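Local coordinates for protein succinate-semialdehyde dehydrogenase (NAD(P)(+)) (Marinobacter aquaeolei, PDB 3RH9) that probably oxidises succinate semialdehyde to succinate with NAD+ as oxidant, as a member of the aldehyde dehydrogenase family, at residues R93-C96 with M97-K101; N277-A280 with N281-G285; L310-R313 with V314-T318; Q336-D339 with K340-H344; E381-C384 with Y385-T389. One frame throughout, in Å; residues are numbered along the deposited sequence.

Interaction 1 of 5, residues R93-C96 with M97-K101; sequences RILC and MEHGK
Leu95 and His99, one helical turn apart, meet twice: His99 N donates to Leu95 O at 2.9 Å, and Leu95 CD2 lies beside His99 CB, the two side chains pointing the same way. The same CD2 is crossed by the aliphatic end of Lys101, whose CE approaches to 3.8 Å. Lys101 is folded back by a bend at chi3 (-46°), which sets NZ over one face of the His99 imidazole, displaced toward the rim. A backbone-to-side-chain bond fixes the turn: Lys101 N bonds His99 ND1 at 3.1 Å, from 17° out of the ring plane. The chain leaves the helix at Gly100, at positive phi, and Gly100 N still bonds Cys96 O (2.8 Å). Two residues back from the Leu95-His99 pair, the methyl CE of Met97, a selenomethionine, packs against Arg93 NH1 at 3.9 Å, while Arg93 is anchored by Glu90 and the Glu5 carbonyl. Glu98 CG, placed between backbone N and carbonyl carbon (chi1 68°), rests 3.2 Å from Ile94 O and sends an extended carboxylate to Leu188 N and Thr189 OG1. Replacing this glutamate by an alanine would probably leave the first N-H of helix 188-197 and the threonine hydroxyl without their buried acceptor. Lys101 NZ in turn forms a salt bridge with Glu109. The C-terminal end of helix 88-99 is thus wedged between two others: Ile94 and Leu95 pack on helix 188-197, and Leu95 and Arg93 touch helix 103-123.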
loop_
_atom_site.group_PDB
_atom_site.type_symbol
_atom_site.label_atom_id
_atom_site.label_comp_id
_atom_site.label_asym_id
_atom_site.label_seq_id
_atom_site.Cartn_x
_atom_site.Cartn_y
_atom_site.Cartn_z
ATOM N N ARG A 93 19.266 -24.585 16.558
ATOM C CA ARG A 93 19.879 -24.567 17.889
ATOM C C ARG A 93 19.953 -23.152 18.416
ATOM O O ARG A 93 19.436 -22.849 19.492
ATOM C CB ARG A 93 21.278 -25.177 17.877
ATOM C CG ARG A 93 21.759 -25.587 19.257
ATOM C CD ARG A 93 23.152 -26.201 19.228
ATOM N NE ARG A 93 24.157 -25.261 18.725
ATOM C CZ ARG A 93 25.065 -24.644 19.477
ATOM N NH1 ARG A 93 25.112 -24.875 20.780
ATOM N NH2 ARG A 93 25.932 -23.806 18.921
ATOM N N ILE A 94 20.602 -22.292 17.644
ATOM C CA ILE A 94 20.721 -20.883 17.989
ATOM C C ILE A 94 19.350 -20.222 18.179
ATOM O O ILE A 94 19.176 -19.348 19.029
ATOM C CB ILE A 94 21.529 -20.130 16.914
ATOM C CG1 ILE A 94 22.941 -20.713 16.827
ATOM C CG2 ILE A 94 21.588 -18.654 17.221
ATOM C CD1 ILE A 94 23.597 -20.548 15.478
ATOM N N LEU A 95 18.373 -20.640 17.389
ATOM C CA LEU A 95 17.053 -20.067 17.498
ATOM C C LEU A 95 16.491 -20.436 18.867
ATOM O O LEU A 95 16.026 -19.584 19.634
ATOM C CB LEU A 95 16.159 -20.614 16.394
ATOM C CG LEU A 95 14.947 -19.753 16.051
ATOM C CD1 LEU A 95 14.514 -19.982 14.617
ATOM C CD2 LEU A 95 13.797 -20.013 17.016
ATOM N N CYS A 96 16.561 -21.723 19.167
ATOM C CA CYS A 96 16.050 -22.257 20.410
ATOM C C CYS A 96 16.588 -21.497 21.617
ATOM O O CYS A 96 15.837 -21.120 22.529
ATOM C CB CYS A 96 16.441 -23.723 20.527
ATOM S SG CYS A 96 15.951 -24.463 22.074
HETATM N N MSE A 97 17.896 -21.274 21.628
HETATM C CA MSE A 97 18.520 -20.738 22.820
HETATM C C MSE A 97 18.197 -19.280 23.069
HETATM O O MSE A 97 18.122 -18.860 24.223
HETATM C CB MSE A 97 20.023 -20.960 22.796
HETATM C CG MSE A 97 20.395 -22.378 23.181
HETATM SE SE MSE A 97 22.209 -22.851 22.645
HETATM C CE MSE A 97 22.277 -24.676 23.389
ATOM N N GLU A 98 17.998 -18.507 22.006
ATOM C CA GLU A 98 17.760 -17.075 22.180
ATOM C C GLU A 98 16.271 -16.726 22.293
ATOM O O GLU A 98 15.906 -15.750 22.938
ATOM C CB GLU A 98 18.443 -16.261 21.074
ATOM C CG GLU A 98 17.851 -16.464 19.707
ATOM C CD GLU A 98 18.562 -15.638 18.642
ATOM O OE1 GLU A 98 19.419 -14.794 19.006
ATOM O OE2 GLU A 98 18.267 -15.832 17.442
ATOM N N HIS A 99 15.431 -17.538 21.672
ATOM C CA HIS A 99 13.981 -17.355 21.714
ATOM C C HIS A 99 13.323 -18.116 22.862
ATOM O O HIS A 99 12.517 -17.559 23.586
ATOM C CB HIS A 99 13.369 -17.805 20.390
ATOM C CG HIS A 99 11.880 -17.667 20.324
ATOM N ND1 HIS A 99 11.025 -18.711 20.597
ATOM C CD2 HIS A 99 11.096 -16.617 19.978
ATOM C CE1 HIS A 99 9.778 -18.308 20.436
ATOM N NE2 HIS A 99 9.792 -17.042 20.057
ATOM N N GLY A 100 13.668 -19.388 23.024
ATOM C CA GLY A 100 13.095 -20.203 24.073
ATOM C C GLY A 100 12.338 -21.371 23.474
ATOM O O GLY A 100 12.221 -22.433 24.076
ATOM N N LYS A 101 11.817 -21.157 22.277
ATOM C CA LYS A 101 11.157 -22.195 21.495
ATOM C C LYS A 101 11.949 -23.517 21.517
ATOM O O LYS A 101 13.177 -23.515 21.476
ATOM C CB LYS A 101 11.036 -21.682 20.060
ATOM C CG LYS A 101 9.942 -22.301 19.228
ATOM C CD LYS A 101 9.976 -21.715 17.811
ATOM C CE LYS A 101 10.121 -20.194 17.863
ATOM N NZ LYS A 101 9.676 -19.502 16.625
#

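Interaction 2 of 5, residues N277-A280 with N281-G285; sequences NLIA and NKFRG
Ile279 and Phe283 set their first torsions alike, CG1 of the isoleucine and CG of the phenylalanine both anti to the carbonyl carbon (chi1 -60° and -72°), and this lays the two side chains across each other one turn apart. The isoleucine touches through two branches: CD1 reaches Phe283 CE2 at 3.8 Å, and CG2 lies 4.0 Å from Phe283 CD2. Ile279 O adds a third neighbour, at the ring edge and in its plane, 3.5 Å from Phe283 CD2. One face of the ring receives Lys282 CG, 4.1 Å above the plane and over its centre, so the phenyl is bordered by its own helix on two sides. The helix, 271-283, is the connection of a beta-alpha-beta unit between the parallel strands 262-265 and 295-299 of the seven-stranded sheet. Pro372, Pro392 and Val394 also touch Phe283; an alanine in its place is likely to open a gap between these residues and Ile279 and leave Lys282 CG without the ring face it packs on. Lys282 runs beside Leu278, its CB 4.0 Å from Leu278 CD2, then bends at chi2 so that NZ can bond the carbonyls of Leu393 and Ala293. Beneath the side chains two backbone bonds hold the turn: Lys282 N to Leu278 O (2.8 Å) and Asn281 N to Asn277 O (2.9 Å). Leu278 and Ile279 pack on helix 303-316.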
loop_
_atom_site.group_PDB
_atom_site.type_symbol
_atom_site.label_atom_id
_atom_site.label_comp_id
_atom_site.label_asym_id
_atom_site.label_seq_id
_atom_site.Cartn_x
_atom_site.Cartn_y
_atom_site.Cartn_z
ATOM N N ASN A 277 -6.784 -29.027 16.534
ATOM C CA ASN A 277 -6.316 -27.840 15.846
ATOM C C ASN A 277 -5.971 -26.701 16.794
ATOM O O ASN A 277 -4.966 -26.004 16.618
ATOM C CB ASN A 277 -7.345 -27.393 14.823
ATOM C CG ASN A 277 -7.148 -28.065 13.489
ATOM O OD1 ASN A 277 -6.262 -27.686 12.717
ATOM N ND2 ASN A 277 -7.971 -29.069 13.202
ATOM N N LEU A 278 -6.808 -26.521 17.808
ATOM C CA LEU A 278 -6.626 -25.424 18.739
ATOM C C LEU A 278 -5.284 -25.556 19.438
ATOM O O LEU A 278 -4.507 -24.596 19.477
ATOM C CB LEU A 278 -7.752 -25.388 19.761
ATOM C CG LEU A 278 -8.247 -24.000 20.163
ATOM C CD1 LEU A 278 -9.000 -24.068 21.485
ATOM C CD2 LEU A 278 -7.110 -22.987 20.227
ATOM N N ILE A 279 -4.997 -26.748 19.962
ATOM C CA ILE A 279 -3.735 -26.990 20.661
ATOM C C ILE A 279 -2.515 -26.787 19.770
ATOM O O ILE A 279 -1.479 -26.328 20.242
ATOM C CB ILE A 279 -3.670 -28.388 21.285
ATOM C CG1 ILE A 279 -4.794 -28.580 22.301
ATOM C CG2 ILE A 279 -2.350 -28.592 21.960
ATOM C CD1 ILE A 279 -4.597 -27.841 23.588
ATOM N N ALA A 280 -2.621 -27.106 18.484
ATOM C CA ALA A 280 -1.484 -26.911 17.578
ATOM C C ALA A 280 -1.274 -25.434 17.206
ATOM O O ALA A 280 -0.143 -24.966 17.052
ATOM C CB ALA A 280 -1.638 -27.774 16.327
ATOM N N ASN A 281 -2.372 -24.705 17.072
ATOM C CA ASN A 281 -2.315 -23.304 16.696
ATOM C C ASN A 281 -1.858 -22.435 17.870
ATOM O O ASN A 281 -0.946 -21.604 17.750
ATOM C CB ASN A 281 -3.696 -22.875 16.175
ATOM C CG ASN A 281 -3.895 -21.364 16.160
ATOM O OD1 ASN A 281 -4.109 -20.770 15.106
ATOM N ND2 ASN A 281 -3.864 -20.745 17.329
ATOM N N LYS A 282 -2.489 -22.661 19.017
ATOM C CA LYS A 282 -2.306 -21.810 20.184
ATOM C C LYS A 282 -0.915 -21.838 20.817
ATOM O O LYS A 282 -0.465 -20.836 21.354
ATOM C CB LYS A 282 -3.352 -22.151 21.255
ATOM C CG LYS A 282 -3.201 -21.317 22.514
ATOM C CD LYS A 282 -3.340 -19.825 22.223
ATOM C CE LYS A 282 -2.786 -18.993 23.361
ATOM N NZ LYS A 282 -3.379 -17.628 23.445
ATOM N N PHE A 283 -0.248 -22.980 20.775
ATOM C CA PHE A 283 0.914 -23.159 21.618
ATOM C C PHE A 283 2.215 -23.096 20.853
ATOM O O PHE A 283 3.292 -23.109 21.443
ATOM C CB PHE A 283 0.795 -24.446 22.436
ATOM C CG PHE A 283 -0.222 -24.348 23.537
ATOM C CD1 PHE A 283 -0.003 -23.505 24.629
ATOM C CD2 PHE A 283 -1.414 -25.054 23.469
ATOM C CE1 PHE A 283 -0.948 -23.388 25.646
ATOM C CE2 PHE A 283 -2.364 -24.938 24.489
ATOM C CZ PHE A 283 -2.126 -24.101 25.578
ATOM N N ARG A 284 2.114 -23.015 19.534
ATOM C CA ARG A 284 3.275 -22.771 18.703
ATOM C C ARG A 284 3.909 -21.467 19.164
ATOM O O ARG A 284 3.204 -20.478 19.359
ATOM C CB ARG A 284 2.851 -22.679 17.238
ATOM C CG ARG A 284 3.874 -22.021 16.336
ATOM C CD ARG A 284 3.652 -22.387 14.871
ATOM N NE ARG A 284 4.171 -23.720 14.569
ATOM C CZ ARG A 284 4.775 -24.046 13.429
ATOM N NH1 ARG A 284 4.943 -23.129 12.476
ATOM N NH2 ARG A 284 5.218 -25.286 13.240
ATOM N N GLY A 285 5.225 -21.470 19.366
ATOM C CA GLY A 285 5.921 -20.280 19.808
ATOM C C GLY A 285 5.447 -19.874 21.187
ATOM O O GLY A 285 5.565 -18.714 21.605
#

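Interaction 3 of 5, residues L310-R313 with V314-T318; sequences LAER and VNKMT
Val314 turns its CG2 branch back over the preceding turn, 3.2 Å from Leu310 O, the carbonyl that also accepts Val314 N at 2.9 Å. Both methyls follow from one torsion: CG1 stands anti to the backbone N (chi1 161°) and CG2 anti to the carbonyl carbon. Asn315 makes a similar approach to Ala311 O, but its amide nitrogen, though near, is badly angled for a hydrogen bond; the bond to that oxygen is made by the backbone, Asn315 N to Ala311 O, at 3.0 Å. Lys316 lies extended past Glu312 O, its CG 3.4 Å away, and runs in the direction of the carboxylate. Lys316 NZ and Glu312 OE1 nevertheless stay 5.1 Å apart, too far for a salt bridge, so any attraction is probably weak. This is the C-terminal end of helix 303-316, where the hydrogen-bond spacing shortens: Lys316 N reaches back three residues to Arg313 O in a weak bond of 3.4 Å, and Met317 N does the same to Val314 O at 3.0 Å. CG of Met317, a selenomethionine, sits near Arg313 O. The Arg313 chain is extended and carries its guanidinium to salt bridges with Asp276 and Glu272 of helix 271-283, the helix on which Val314 and Leu310 also pack.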
loop_
_atom_site.group_PDB
_atom_site.type_symbol
_atom_site.label_atom_id
_atom_site.label_comp_id
_atom_site.label_asym_id
_atom_site.label_seq_id
_atom_site.Cartn_x
_atom_site.Cartn_y
_atom_site.Cartn_z
ATOM N N LEU A 310 -10.012 -29.887 25.824
ATOM C CA LEU A 310 -8.832 -29.023 25.829
ATOM C C LEU A 310 -7.960 -29.200 27.077
ATOM O O LEU A 310 -6.731 -29.186 26.986
ATOM C CB LEU A 310 -9.225 -27.557 25.650
ATOM C CG LEU A 310 -9.680 -27.172 24.247
ATOM C CD1 LEU A 310 -9.973 -25.689 24.196
ATOM C CD2 LEU A 310 -8.627 -27.550 23.217
ATOM N N ALA A 311 -8.604 -29.363 28.236
ATOM C CA ALA A 311 -7.892 -29.577 29.492
ATOM C C ALA A 311 -7.207 -30.932 29.462
ATOM O O ALA A 311 -6.103 -31.092 29.977
ATOM C CB ALA A 311 -8.847 -29.492 30.661
ATOM N N GLU A 312 -7.873 -31.903 28.845
ATOM C CA GLU A 312 -7.314 -33.236 28.644
ATOM C C GLU A 312 -5.971 -33.229 27.905
ATOM O O GLU A 312 -5.057 -33.966 28.258
ATOM C CB GLU A 312 -8.306 -34.091 27.869
ATOM C CG GLU A 312 -7.854 -35.511 27.676
ATOM C CD GLU A 312 -8.858 -36.321 26.893
ATOM O OE1 GLU A 312 -8.863 -36.219 25.638
ATOM O OE2 GLU A 312 -9.644 -37.061 27.536
ATOM N N ARG A 313 -5.866 -32.405 26.866
ATOM C CA ARG A 313 -4.652 -32.330 26.057
ATOM C C ARG A 313 -3.608 -31.442 26.691
ATOM O O ARG A 313 -2.411 -31.725 26.619
ATOM C CB ARG A 313 -4.977 -31.807 24.663
ATOM C CG ARG A 313 -5.925 -32.695 23.929
ATOM C CD ARG A 313 -6.550 -32.011 22.751
ATOM N NE ARG A 313 -7.860 -32.586 22.472
ATOM C CZ ARG A 313 -8.059 -33.675 21.743
ATOM N NH1 ARG A 313 -7.028 -34.313 21.208
ATOM N NH2 ARG A 313 -9.291 -34.121 21.544
ATOM N N VAL A 314 -4.067 -30.362 27.306
ATOM C CA VAL A 314 -3.168 -29.433 27.959
ATOM C C VAL A 314 -2.393 -30.084 29.108
ATOM O O VAL A 314 -1.199 -29.823 29.297
ATOM C CB VAL A 314 -3.920 -28.188 28.480
ATOM C CG1 VAL A 314 -3.100 -27.471 29.554
ATOM C CG2 VAL A 314 -4.225 -27.251 27.334
ATOM N N ASN A 315 -3.062 -30.936 29.875
ATOM C CA ASN A 315 -2.421 -31.506 31.056
ATOM C C ASN A 315 -1.306 -32.484 30.717
ATOM O O ASN A 315 -0.368 -32.653 31.486
ATOM C CB ASN A 315 -3.453 -32.096 32.017
ATOM C CG ASN A 315 -4.253 -31.009 32.728
ATOM O OD1 ASN A 315 -3.698 -29.969 33.124
ATOM N ND2 ASN A 315 -5.562 -31.224 32.873
ATOM N N LYS A 316 -1.385 -33.089 29.541
ATOM C CA LYS A 316 -0.313 -33.963 29.081
ATOM C C LYS A 316 0.901 -33.168 28.620
ATOM O O LYS A 316 1.992 -33.696 28.564
ATOM C CB LYS A 316 -0.807 -34.890 27.964
ATOM C CG LYS A 316 -2.087 -35.628 28.320
ATOM C CD LYS A 316 -2.721 -36.290 27.109
ATOM C CE LYS A 316 -3.746 -37.341 27.554
ATOM N NZ LYS A 316 -4.223 -38.204 26.424
HETATM N N MSE A 317 0.718 -31.896 28.297
HETATM C CA MSE A 317 1.840 -31.098 27.801
HETATM C C MSE A 317 2.903 -30.807 28.857
HETATM O O MSE A 317 2.663 -30.908 30.052
HETATM C CB MSE A 317 1.348 -29.799 27.188
HETATM C CG MSE A 317 0.413 -30.002 26.026
HETATM SE SE MSE A 317 -0.189 -28.291 25.302
HETATM C CE MSE A 317 1.550 -27.561 24.792
ATOM N N THR A 318 4.079 -30.419 28.401
ATOM C CA THR A 318 5.210 -30.278 29.284
ATOM C C THR A 318 5.918 -28.982 28.967
ATOM O O THR A 318 6.076 -28.632 27.805
ATOM C CB THR A 318 6.163 -31.460 29.092
ATOM O OG1 THR A 318 6.424 -31.650 27.688
ATOM C CG2 THR A 318 5.521 -32.720 29.643
#

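Interaction 4 of 5, residues Q336-D339 with K340-H344; sequences QGFD and KVKRH
Asp339 O takes the shortest hydrogen bond here, from Arg343 N at 2.8 Å with 159° at the hydrogen, the donor tilted 22° from the carbonyl plane. Lys342 N bonds Phe338 O at 2.9 Å, more nearly in line with its carbonyl. Val341 N to Gly337 O and Lys340 N to Gln336 O follow at 3.1 Å each. Four bonds in a row, all spanning four residues, mark an unbroken alpha-helical ladder inside helix 335-350. The side chains touch sparsely over it. Val341 CG2, anti to the carbonyl carbon, lies 3.3 Å from Gly337 O. Lys342 CD comes within 4.4 Å of Phe338 CE1, a loose, oblique approach to the ring. Asp339 OD1 and Lys342 NZ carry opposite charges but remain 5.1 Å apart; Asp339 is paired through OD2 with Lys335 instead. Arg343, bent at chi3, carries its guanidinium to a salt bridge with Glu387 of the 385-389 segment. The buried flank of the helix is made by Phe338 and Val341, which pack on Leu332 and on Phe370, the Phe338 ring meeting that of Phe370 at about 65°, while Gln336 lies on an exposed part of the helix.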
loop_
_atom_site.group_PDB
_atom_site.type_symbol
_atom_site.label_atom_id
_atom_site.label_comp_id
_atom_site.label_asym_id
_atom_site.label_seq_id
_atom_site.Cartn_x
_atom_site.Cartn_y
_atom_site.Cartn_z
ATOM N N GLN A 336 8.548 -8.756 30.667
ATOM C CA GLN A 336 7.405 -7.944 30.287
ATOM C C GLN A 336 6.295 -8.847 29.717
ATOM O O GLN A 336 5.123 -8.738 30.125
ATOM C CB GLN A 336 7.819 -6.855 29.299
ATOM C CG GLN A 336 6.779 -5.765 29.075
ATOM C CD GLN A 336 7.137 -4.856 27.886
ATOM O OE1 GLN A 336 6.572 -4.996 26.795
ATOM N NE2 GLN A 336 8.092 -3.943 28.090
ATOM N N GLY A 337 6.679 -9.749 28.806
ATOM C CA GLY A 337 5.759 -10.702 28.210
ATOM C C GLY A 337 5.130 -11.632 29.234
ATOM O O GLY A 337 3.915 -11.839 29.250
ATOM N N PHE A 338 5.968 -12.185 30.102
ATOM C CA PHE A 338 5.502 -13.005 31.205
ATOM C C PHE A 338 4.500 -12.249 32.094
ATOM O O PHE A 338 3.425 -12.746 32.396
ATOM C CB PHE A 338 6.696 -13.501 32.025
ATOM C CG PHE A 338 6.325 -14.478 33.084
ATOM C CD1 PHE A 338 6.238 -14.088 34.406
ATOM C CD2 PHE A 338 6.029 -15.790 32.762
ATOM C CE1 PHE A 338 5.875 -14.997 35.392
ATOM C CE2 PHE A 338 5.666 -16.695 33.740
ATOM C CZ PHE A 338 5.588 -16.295 35.054
ATOM N N ASP A 339 4.842 -11.038 32.509
ATOM C CA ASP A 339 3.948 -10.295 33.383
ATOM C C ASP A 339 2.587 -10.052 32.729
ATOM O O ASP A 339 1.561 -10.089 33.395
ATOM C CB ASP A 339 4.598 -8.988 33.854
ATOM C CG ASP A 339 5.746 -9.235 34.818
ATOM O OD1 ASP A 339 5.920 -10.392 35.237
ATOM O OD2 ASP A 339 6.487 -8.288 35.156
ATOM N N LYS A 340 2.578 -9.810 31.423
ATOM C CA LYS A 340 1.326 -9.600 30.711
ATOM C C LYS A 340 0.464 -10.863 30.717
ATOM O O LYS A 340 -0.732 -10.810 31.029
ATOM C CB LYS A 340 1.586 -9.139 29.277
ATOM C CG LYS A 340 0.318 -8.760 28.511
ATOM C CD LYS A 340 0.617 -8.127 27.165
ATOM C CE LYS A 340 -0.638 -7.481 26.606
ATOM N NZ LYS A 340 -0.336 -6.586 25.459
ATOM N N VAL A 341 1.060 -12.002 30.379
ATOM C CA VAL A 341 0.293 -13.237 30.417
ATOM C C VAL A 341 -0.252 -13.432 31.828
ATOM O O VAL A 341 -1.409 -13.831 32.004
ATOM C CB VAL A 341 1.081 -14.476 29.951
ATOM C CG1 VAL A 341 0.156 -15.670 29.872
ATOM C CG2 VAL A 341 1.692 -14.228 28.602
ATOM N N LYS A 342 0.563 -13.115 32.831
ATOM C CA LYS A 342 0.129 -13.259 34.210
ATOM C C LYS A 342 -1.067 -12.366 34.492
ATOM O O LYS A 342 -2.087 -12.826 34.999
ATOM C CB LYS A 342 1.257 -12.939 35.186
ATOM C CG LYS A 342 0.929 -13.357 36.615
ATOM C CD LYS A 342 2.174 -13.620 37.433
ATOM C CE LYS A 342 2.800 -12.338 37.932
ATOM N NZ LYS A 342 3.622 -12.627 39.146
ATOM N N ARG A 343 -0.933 -11.096 34.130
ATOM C CA ARG A 343 -1.948 -10.088 34.388
ATOM C C ARG A 343 -3.310 -10.381 33.732
ATOM O O ARG A 343 -4.357 -10.082 34.311
ATOM C CB ARG A 343 -1.425 -8.708 33.980
ATOM C CG ARG A 343 -2.485 -7.659 33.993
ATOM C CD ARG A 343 -1.957 -6.290 33.682
ATOM N NE ARG A 343 -1.510 -6.116 32.301
ATOM C CZ ARG A 343 -2.316 -5.998 31.246
ATOM N NH1 ARG A 343 -3.630 -6.081 31.383
ATOM N NH2 ARG A 343 -1.796 -5.814 30.036
ATOM N N HIS A 344 -3.286 -10.963 32.531
ATOM C CA HIS A 344 -4.501 -11.402 31.840
ATOM C C HIS A 344 -5.089 -12.600 32.520
ATOM O O HIS A 344 -6.297 -12.805 32.484
ATOM C CB HIS A 344 -4.221 -11.787 30.389
ATOM C CG HIS A 344 -4.018 -10.617 29.482
ATOM N ND1 HIS A 344 -4.122 -10.713 28.113
ATOM C CD2 HIS A 344 -3.722 -9.324 29.750
ATOM C CE1 HIS A 344 -3.891 -9.529 27.575
ATOM N NE2 HIS A 344 -3.647 -8.670 28.545
#

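Interaction 5 of 5, residues E381-C384 with Y385-T389; sequences EMCC and YQEET
Met382 O and Cys383 O gather the backbone hydrogen bonds that join Met382 and Cys383 to the three residues Tyr385, Gln386 and Glu387. Met382 O, on the N-cap residue, receives Gln386 N at 3.1 Å in its carbonyl plane and Tyr385 N at 2.8 Å from well above that plane. Cys383 O takes Glu387 N at 2.6 Å, nearly along the C=O axis, with a weaker second bond from Gln386 N. These close the single short helix 383-386, which the chain leaves at Glu387. Non-bonded contacts come next. Glu387 CG, anti to the carbonyl carbon (chi1 -40°), lies 3.2 Å from Cys383 O, and the extended carboxylate then runs back so that OE2 stands 3.8 Å from Cys383 CB. Thr389 OG1 touches Cys384 CB at 3.6 Å. Polar and aromatic partners lie outside: Glu387 OE1 bonds His344 NE2 as well as the Arg343 guanidinium, Thr389 OG1 bonds His344 ND1, and the Tyr385 ring has a cation-pi contact with Arg295. The short helix sits in the connection from strand 373-376 to the parallel strand 393-399, a beta-alpha-beta unit, with both its cysteines packed against helix 335-350.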
loop_
_atom_site.group_PDB
_atom_site.type_symbol
_atom_site.label_atom_id
_atom_site.label_comp_id
_atom_site.label_asym_id
_atom_site.label_seq_id
_atom_site.Cartn_x
_atom_site.Cartn_y
_atom_site.Cartn_z
ATOM N N GLU A 381 -15.349 -7.787 28.685
ATOM C CA GLU A 381 -14.891 -6.907 29.772
ATOM C C GLU A 381 -13.483 -7.255 30.216
ATOM O O GLU A 381 -12.886 -6.568 31.042
ATOM C CB GLU A 381 -15.803 -7.001 31.014
ATOM C CG GLU A 381 -17.295 -6.664 30.805
ATOM C CD GLU A 381 -17.541 -5.388 30.000
ATOM O OE1 GLU A 381 -16.729 -4.430 30.110
ATOM O OE2 GLU A 381 -18.555 -5.346 29.255
HETATM N N MSE A 382 -12.956 -8.343 29.679
HETATM C CA MSE A 382 -11.698 -8.848 30.181
HETATM C C MSE A 382 -10.523 -8.507 29.290
HETATM O O MSE A 382 -10.615 -8.563 28.058
HETATM C CB MSE A 382 -11.822 -10.339 30.389
HETATM C CG MSE A 382 -13.158 -10.658 30.989
HETATM SE SE MSE A 382 -13.233 -12.427 31.724
HETATM C CE MSE A 382 -14.968 -12.260 32.626
ATOM N N CYS A 383 -9.421 -8.151 29.940
ATOM C CA CYS A 383 -8.206 -7.731 29.263
ATOM C C CYS A 383 -7.783 -8.643 28.133
ATOM O O CYS A 383 -7.436 -8.173 27.044
ATOM C CB CYS A 383 -7.071 -7.655 30.264
ATOM S SG CYS A 383 -7.350 -6.351 31.390
ATOM N N CYS A 384 -7.778 -9.944 28.408
ATOM C CA CYS A 384 -7.261 -10.911 27.458
ATOM C C CYS A 384 -8.165 -10.951 26.236
ATOM O O CYS A 384 -7.780 -11.448 25.184
ATOM C CB CYS A 384 -7.127 -12.291 28.106
ATOM S SG CYS A 384 -8.693 -13.071 28.593
ATOM N N TYR A 385 -9.367 -10.408 26.385
ATOM C CA TYR A 385 -10.315 -10.322 25.289
ATOM C C TYR A 385 -10.048 -9.045 24.521
ATOM O O TYR A 385 -10.242 -8.991 23.321
ATOM C CB TYR A 385 -11.733 -10.295 25.842
ATOM C CG TYR A 385 -12.836 -10.316 24.804
ATOM C CD1 TYR A 385 -13.189 -9.166 24.108
ATOM C CD2 TYR A 385 -13.547 -11.483 24.544
ATOM C CE1 TYR A 385 -14.208 -9.183 23.170
ATOM C CE2 TYR A 385 -14.570 -11.515 23.613
ATOM C CZ TYR A 385 -14.905 -10.362 22.924
ATOM O OH TYR A 385 -15.934 -10.390 21.987
ATOM N N GLN A 386 -9.615 -8.012 25.226
ATOM C CA GLN A 386 -9.398 -6.720 24.608
ATOM C C GLN A 386 -7.989 -6.600 24.005
ATOM O O GLN A 386 -7.778 -5.905 23.011
ATOM C CB GLN A 386 -9.630 -5.618 25.630
ATOM C CG GLN A 386 -11.046 -5.519 26.110
ATOM C CD GLN A 386 -11.145 -4.853 27.473
ATOM O OE1 GLN A 386 -12.243 -4.629 27.992
ATOM N NE2 GLN A 386 -9.991 -4.545 28.069
ATOM N N GLU A 387 -7.033 -7.292 24.615
ATOM C CA GLU A 387 -5.639 -7.209 24.218
ATOM C C GLU A 387 -5.193 -8.557 23.689
ATOM O O GLU A 387 -5.788 -9.574 23.998
ATOM C CB GLU A 387 -4.773 -6.864 25.425
ATOM C CG GLU A 387 -5.372 -5.833 26.361
ATOM C CD GLU A 387 -4.478 -5.545 27.565
ATOM O OE1 GLU A 387 -3.274 -5.874 27.512
ATOM O OE2 GLU A 387 -4.978 -4.989 28.567
ATOM N N GLU A 388 -4.129 -8.578 22.899
ATOM C CA GLU A 388 -3.554 -9.861 22.537
ATOM C C GLU A 388 -2.574 -10.288 23.618
ATOM O O GLU A 388 -1.795 -9.481 24.131
ATOM C CB GLU A 388 -2.979 -9.877 21.110
ATOM C CG GLU A 388 -1.592 -9.362 20.918
ATOM C CD GLU A 388 -1.113 -9.577 19.472
ATOM O OE1 GLU A 388 -1.475 -10.609 18.848
ATOM O OE2 GLU A 388 -0.372 -8.709 18.960
ATOM N N THR A 389 -2.657 -11.564 23.972
ATOM C CA THR A 389 -2.074 -12.090 25.203
ATOM C C THR A 389 -0.619 -12.490 25.030
ATOM O O THR A 389 0.175 -12.372 25.957
ATOM C CB THR A 389 -2.895 -13.298 25.721
ATOM O OG1 THR A 389 -4.173 -12.851 26.215
ATOM C CG2 THR A 389 -2.157 -14.028 26.811
#

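The five contacts follow in series along the chain, each a turn or end of a helix, all within the aldehyde dehydrogenase fold. Interactions 2 and 3 touch, centres about 12 Å apart, where helices 271-283 and 303-316 pack through Leu278 with Leu310 and Ile279 with Val314. Interactions 4 and 5 also touch, with centres about 12 Å apart, helix 335-350 meeting the short helix 383-386. Helices 271-283 and 383-386 both connect parallel strands of the seven-stranded sheet. Interaction 1, on helix 88-99, touches none of the others, though its nearest atoms come about 4 Å from interaction 2. The two touching pairs thus tie neighbouring helices to each other, away from the predicted active-site residue Glu256.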